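Local coordinates for MgGH51 (Meripilus giganteus, PDB 6ZPV), which hydrolyses alpha-L-arabinofuranosidic bonds, probably releasing arabinose from plant cell-wall polysaccharides, as a fungal member of glycoside hydrolase family 51, at residues Gln315-Ile320 and Ala372-Ile377; Phe379-Asn384 and Pro392-Tyr397. All coordinates share one frame; numbering follows the deposited sequence.

Interaction 1: residues Gln315-Ile320 and Ala372-Ile377; sequences QINFVI and AQFPQI
Ile316 sets its CG2 methyl squarely on the ring of Phe374. The methyl lies 3.4 Å from the centroid of the Phe374 ring and 13° off its normal, a CH-pi contact. With CG1 of Ile316 anti to the carbonyl carbon (chi1 -64°), CG2 is left pointing at the ring. Ile316 CG2 also meets Ile377 CD1 at 3.8 Å. On the opposite face of the ring lies CB of Gln373, offset toward the rim.

Asn317 reaches the ring from its edge. Asn317 OD1 is 3.3 Å from CE1 of Phe374, and the amide plane is turned 75° from the ring. Asn317 ND2 donates to a water at 3.0 Å, and this water donates on to OE1 of Gln373.

Ile320, the last residue of helix 306-320, brings CD1 against three side chains. Ile320 CD1 is 3.9 Å from Phe374 CD1. Ile320 CD1 is 3.6 Å from Gln376 NE2. It also touches CD1 of Ile377. A type I turn runs from Phe374 to Ile377.

The last turn of helix 306-320 thus meets the turn after helix 359-373. Both helices belong to the outer layer of the (beta/alpha)8 barrel, and Ile316 and Ile377 both rest on Val346 of strand 345-348. No direct hydrogen bond crosses. The fit therefore rests on shape: the methyl over its face helps place the ring, and one water links the two amides.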
loop_
_atom_site.group_PDB
_atom_site.type_symbol
_atom_site.label_atom_id
_atom_site.label_comp_id
_atom_site.label_asym_id
_atom_site.label_seq_id
_atom_site.Cartn_x
_atom_site.Cartn_y
_atom_site.Cartn_z
ATOM N N GLN A 315 5.227 15.350 -13.250
ATOM C CA GLN A 315 4.499 14.547 -12.253
ATOM C C GLN A 315 3.817 15.423 -11.198
ATOM O O GLN A 315 2.663 15.225 -10.862
ATOM C CB GLN A 315 5.520 13.581 -11.617
ATOM C CG GLN A 315 4.918 12.649 -10.573
ATOM C CD GLN A 315 5.965 11.741 -9.969
ATOM O OE1 GLN A 315 6.960 11.400 -10.623
ATOM N NE2 GLN A 315 5.739 11.312 -8.697
ATOM N N ILE A 316 4.577 16.381 -10.690
ATOM C CA ILE A 316 4.034 17.294 -9.673
ATOM C C ILE A 316 2.944 18.191 -10.273
ATOM O O ILE A 316 1.878 18.394 -9.651
ATOM C CB ILE A 316 5.154 18.078 -8.988
ATOM C CG1 ILE A 316 6.079 17.141 -8.210
ATOM C CG2 ILE A 316 4.564 19.181 -8.103
ATOM C CD1 ILE A 316 7.404 17.741 -7.788
ATOM N N ASN A 317 3.153 18.682 -11.493
ATOM C CA ASN A 317 2.103 19.494 -12.139
ATOM C C ASN A 317 0.825 18.696 -12.336
ATOM O O ASN A 317 -0.267 19.251 -12.231
ATOM C CB ASN A 317 2.600 20.078 -13.473
ATOM C CG ASN A 317 3.417 21.347 -13.292
ATOM O OD1 ASN A 317 3.210 22.036 -12.286
ATOM N ND2 ASN A 317 4.284 21.609 -14.282
ATOM N N PHE A 318 0.899 17.409 -12.634
ATOM C CA PHE A 318 -0.306 16.591 -12.729
ATOM C C PHE A 318 -1.086 16.716 -11.409
ATOM O O PHE A 318 -2.336 16.777 -11.427
ATOM C CB PHE A 318 0.014 15.128 -13.038
ATOM C CG PHE A 318 -1.232 14.290 -13.187
ATOM C CD1 PHE A 318 -1.933 14.280 -14.374
ATOM C CD2 PHE A 318 -1.748 13.550 -12.118
ATOM C CE1 PHE A 318 -3.069 13.529 -14.549
ATOM C CE2 PHE A 318 -2.893 12.771 -12.294
ATOM C CZ PHE A 318 -3.550 12.774 -13.509
ATOM N N VAL A 319 -0.413 16.655 -10.274
ATOM C CA VAL A 319 -1.045 16.663 -8.938
ATOM C C VAL A 319 -1.655 18.025 -8.642
ATOM O O VAL A 319 -2.819 18.100 -8.181
ATOM C CB VAL A 319 -0.057 16.214 -7.854
ATOM C CG1 VAL A 319 -0.786 16.142 -6.529
ATOM C CG2 VAL A 319 0.606 14.886 -8.178
ATOM N N ILE A 320 -0.869 19.116 -8.822
ATOM C CA ILE A 320 -1.212 20.442 -8.240
ATOM C C ILE A 320 -1.312 21.581 -9.247
ATOM O O ILE A 320 -1.721 22.677 -8.849
ATOM C CB ILE A 320 -0.231 20.853 -7.138
ATOM C CG1 ILE A 320 1.175 21.180 -7.671
ATOM C CG2 ILE A 320 -0.201 19.840 -6.032
ATOM C CD1 ILE A 320 2.076 21.726 -6.609
ATOM N N ALA A 372 12.357 25.635 -7.213
ATOM C CA ALA A 372 12.076 26.907 -7.921
ATOM C C ALA A 372 10.701 26.833 -8.583
ATOM O O ALA A 372 9.978 27.850 -8.605
ATOM C CB ALA A 372 13.143 27.182 -8.978
ATOM N N GLN A 373 10.296 25.683 -9.096
ATOM C CA GLN A 373 8.945 25.545 -9.672
ATOM C C GLN A 373 7.891 25.517 -8.583
ATOM O O GLN A 373 6.767 26.063 -8.810
ATOM C CB GLN A 373 8.857 24.222 -10.445
ATOM C CG GLN A 373 9.641 24.177 -11.708
ATOM C CD GLN A 373 9.151 25.102 -12.783
ATOM O OE1 GLN A 373 7.946 25.349 -12.934
ATOM N NE2 GLN A 373 10.118 25.847 -13.263
ATOM N N PHE A 374 8.198 24.966 -7.455
ATOM C CA PHE A 374 7.231 24.707 -6.364
ATOM C C PHE A 374 7.811 25.168 -5.022
ATOM O O PHE A 374 8.232 24.367 -4.178
ATOM C CB PHE A 374 6.880 23.212 -6.307
ATOM C CG PHE A 374 6.498 22.625 -7.641
ATOM C CD1 PHE A 374 5.327 23.014 -8.277
ATOM C CD2 PHE A 374 7.334 21.717 -8.279
ATOM C CE1 PHE A 374 5.026 22.512 -9.522
ATOM C CE2 PHE A 374 7.011 21.218 -9.523
ATOM C CZ PHE A 374 5.836 21.591 -10.147
ATOM N N PRO A 375 7.863 26.491 -4.819
ATOM C CA PRO A 375 8.528 27.038 -3.606
ATOM C C PRO A 375 7.852 26.560 -2.322
ATOM O O PRO A 375 8.430 26.603 -1.252
ATOM C CB PRO A 375 8.389 28.523 -3.750
ATOM C CG PRO A 375 8.017 28.770 -5.149
ATOM C CD PRO A 375 7.506 27.548 -5.768
ATOM N N GLN A 376 6.570 26.157 -2.418
ATOM C CA GLN A 376 5.733 25.781 -1.252
ATOM C C GLN A 376 5.890 24.318 -0.845
ATOM O O GLN A 376 5.393 23.956 0.222
ATOM C CB GLN A 376 4.262 26.078 -1.535
ATOM C CG GLN A 376 3.561 25.112 -2.470
ATOM C CD GLN A 376 3.809 25.353 -3.972
ATOM O OE1 GLN A 376 4.708 26.079 -4.455
ATOM N NE2 GLN A 376 2.978 24.703 -4.779
ATOM N N ILE A 377 6.551 23.463 -1.620
ATOM C CA ILE A 377 6.718 22.029 -1.304
ATOM C C ILE A 377 7.941 21.790 -0.428
ATOM O O ILE A 377 8.944 22.463 -0.604
ATOM C CB ILE A 377 6.767 21.184 -2.574
ATOM C CG1 ILE A 377 5.397 21.240 -3.258
ATOM C CG2 ILE A 377 7.190 19.749 -2.285
ATOM C CD1 ILE A 377 5.355 20.431 -4.553
HETATM O O HOH W 1 6.115 23.889 -14.874
#

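Interaction 2: residues Phe379-Asn384 and Pro392-Tyr397; sequences FIATTN and PVPQSY
Tyr397 lays its ring beside Ala381, with CE1 of Tyr397 3.6 Å from CB of Ala381. Its CG is anti to the carbonyl carbon (chi1 -84°), which carries the ring along the chain that leaves strand 378-381. There CD1 of Tyr397 comes to 3.3 Å from the carbonyl O of Thr383. Thr383 OG1, held between its own N and carbonyl carbon (chi1 36°), lies at the ring edge, in plane, and reaches a water. That water accepts from Thr383 OG1 and Tyr397 OH and donates to Asn384 O, tying the three residues together. Tyr397 OH also bonds to the backbone N of Trp386, whose ring meets the tyrosine edge-to-face.

Pro394 closes on the same methyl, its CB 3.9 Å from Ala381 CB. On the other face of the sheet, Ile380 CG1 meets Ser396 CB at 4.0 Å. Ser396 OG is hydrogen-bonded to Thr424 OG1 and Arg378 NE.

The backbones run parallel. Ala381 N donates to Ser396 O at 3.0 Å, nearly straight at 170°. Tyr397 CA gives a CA-H...O contact to Ala381 O. Before Ser396 the chains diverge, and a water spans from Phe379 O to Gln395 N.

Val393, in the loop leading to strand 396-403, touches an N-acetylglucosamine of a bound glycan. A short connection without a helix joins strands 378-381 and 396-403. Their parallel pairing, flanked by helix 359-373, is that of the (beta/alpha)8 barrel of clan GH-A, to which family 51 belongs.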
loop_
_atom_site.group_PDB
_atom_site.type_symbol
_atom_site.label_atom_id
_atom_site.label_comp_id
_atom_site.label_asym_id
_atom_site.label_seq_id
_atom_site.Cartn_x
_atom_site.Cartn_y
_atom_site.Cartn_z
ATOM N N PHE A 379 10.858 19.300 0.416
ATOM C CA PHE A 379 11.573 18.189 -0.214
ATOM C C PHE A 379 12.336 17.377 0.813
ATOM O O PHE A 379 13.087 17.922 1.646
ATOM C CB PHE A 379 12.481 18.681 -1.350
ATOM C CG PHE A 379 11.666 19.207 -2.521
ATOM C CD1 PHE A 379 11.163 18.312 -3.465
ATOM C CD2 PHE A 379 11.308 20.532 -2.620
ATOM C CE1 PHE A 379 10.343 18.744 -4.499
ATOM C CE2 PHE A 379 10.462 20.957 -3.630
ATOM C CZ PHE A 379 9.972 20.073 -4.560
ATOM N N ILE A 380 12.212 16.054 0.732
ATOM C CA ILE A 380 12.788 15.117 1.728
ATOM C C ILE A 380 13.959 14.365 1.094
ATOM O O ILE A 380 13.791 13.716 0.038
ATOM C CB ILE A 380 11.708 14.136 2.210
ATOM C CG1 ILE A 380 10.449 14.816 2.724
ATOM C CG2 ILE A 380 12.299 13.204 3.213
ATOM C CD1 ILE A 380 9.249 13.950 2.815
ATOM N N ALA A 381 15.118 14.409 1.756
ATOM C CA ALA A 381 16.334 13.716 1.340
ATOM C C ALA A 381 16.328 12.270 1.869
ATOM O O ALA A 381 15.790 12.002 2.961
ATOM C CB ALA A 381 17.534 14.488 1.814
ATOM N N THR A 382 17.034 11.393 1.140
ATOM C CA THR A 382 16.980 9.976 1.452
ATOM C C THR A 382 18.327 9.362 1.796
ATOM O O THR A 382 18.395 8.163 2.129
ATOM C CB THR A 382 16.389 9.204 0.256
ATOM O OG1 THR A 382 17.391 9.226 -0.753
ATOM C CG2 THR A 382 15.061 9.748 -0.203
ATOM N N THR A 383 19.425 10.121 1.701
ATOM C CA THR A 383 20.694 9.675 2.225
ATOM C C THR A 383 20.633 9.632 3.778
ATOM O O THR A 383 19.701 10.181 4.383
ATOM C CB THR A 383 21.824 10.586 1.725
ATOM O OG1 THR A 383 21.365 11.947 1.652
ATOM C CG2 THR A 383 22.330 10.130 0.372
ATOM N N ASN A 384 21.667 9.035 4.365
ATOM C CA ASN A 384 21.780 9.085 5.834
ATOM C C ASN A 384 21.926 10.549 6.245
ATOM O O ASN A 384 22.602 11.371 5.529
ATOM C CB ASN A 384 23.007 8.293 6.299
ATOM C CG ASN A 384 22.889 6.826 5.994
ATOM O OD1 ASN A 384 21.801 6.253 6.033
ATOM N ND2 ASN A 384 24.028 6.197 5.732
ATOM N N PRO A 392 20.858 22.130 -1.908
ATOM C CA PRO A 392 20.508 22.937 -0.734
ATOM C C PRO A 392 20.366 22.090 0.536
ATOM O O PRO A 392 20.209 20.876 0.513
ATOM C CB PRO A 392 19.153 23.566 -1.173
ATOM C CG PRO A 392 18.561 22.585 -2.093
ATOM C CD PRO A 392 19.736 22.055 -2.848
ATOM N N VAL A 393 20.428 22.770 1.670
ATOM C CA VAL A 393 20.265 22.121 2.997
ATOM C C VAL A 393 18.892 21.482 3.035
ATOM O O VAL A 393 17.866 22.117 2.780
ATOM C CB VAL A 393 20.449 23.130 4.139
ATOM C CG1 VAL A 393 20.133 22.455 5.495
ATOM C CG2 VAL A 393 21.829 23.716 4.163
ATOM N N PRO A 394 18.805 20.144 3.260
ATOM C CA PRO A 394 17.515 19.492 3.330
ATOM C C PRO A 394 16.711 19.992 4.525
ATOM O O PRO A 394 17.226 19.971 5.645
ATOM C CB PRO A 394 17.818 18.007 3.466
ATOM C CG PRO A 394 19.222 17.861 3.091
ATOM C CD PRO A 394 19.895 19.174 3.409
ATOM N N GLN A 395 15.419 20.257 4.273
ATOM C CA GLN A 395 14.528 20.552 5.399
ATOM C C GLN A 395 14.087 19.296 6.128
ATOM O O GLN A 395 13.666 19.423 7.299
ATOM C CB GLN A 395 13.325 21.318 4.896
ATOM C CG GLN A 395 13.687 22.665 4.311
ATOM C CD GLN A 395 12.429 23.442 4.147
ATOM O OE1 GLN A 395 11.709 23.296 3.137
ATOM N NE2 GLN A 395 12.160 24.242 5.170
ATOM N N SER A 396 14.140 18.150 5.492
ATOM C CA SER A 396 13.727 16.870 6.089
ATOM C C SER A 396 14.593 15.737 5.556
ATOM O O SER A 396 15.059 15.780 4.381
ATOM C CB SER A 396 12.299 16.591 5.793
ATOM O OG SER A 396 11.382 17.522 6.319
ATOM N N TYR A 397 14.712 14.701 6.364
ATOM C CA TYR A 397 15.313 13.413 5.997
ATOM C C TYR A 397 14.326 12.282 6.301
ATOM O O TYR A 397 13.591 12.356 7.302
ATOM C CB TYR A 397 16.583 13.125 6.801
ATOM C CG TYR A 397 17.837 13.763 6.239
ATOM C CD1 TYR A 397 18.502 13.152 5.180
ATOM C CD2 TYR A 397 18.401 14.929 6.721
ATOM C CE1 TYR A 397 19.661 13.651 4.641
ATOM C CE2 TYR A 397 19.558 15.452 6.176
ATOM C CZ TYR A 397 20.211 14.813 5.131
ATOM O OH TYR A 397 21.391 15.294 4.657
HETATM O O HOH W 2 14.347 20.353 1.585
HETATM O O HOH W 3 12.210 21.910 0.855
HETATM O O HOH W 4 22.817 13.306 3.531
#

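How the interactions relate
Helix 306-320 comes first in the chain. Interaction 1 joins its C-terminal end to the end of helix 359-373 and the turn after it, closing a loop of 51 residues that includes strand 345-348. The chain then turns directly into strand 378-381, where interaction 2 begins. Interaction 2 closes a much shorter loop of seven residues, onto the start of strand 396-403. The two contacts follow in series, neither nested nor crossed. The centres of interactions 1 and 2 are about 17 Å apart. They touch where Phe374 O packs 4.1 Å from CE2 of Phe379. Interaction 1 ties neighbouring helices of the barrel's outer layer; interaction 2 ties neighbouring strands of its parallel sheet.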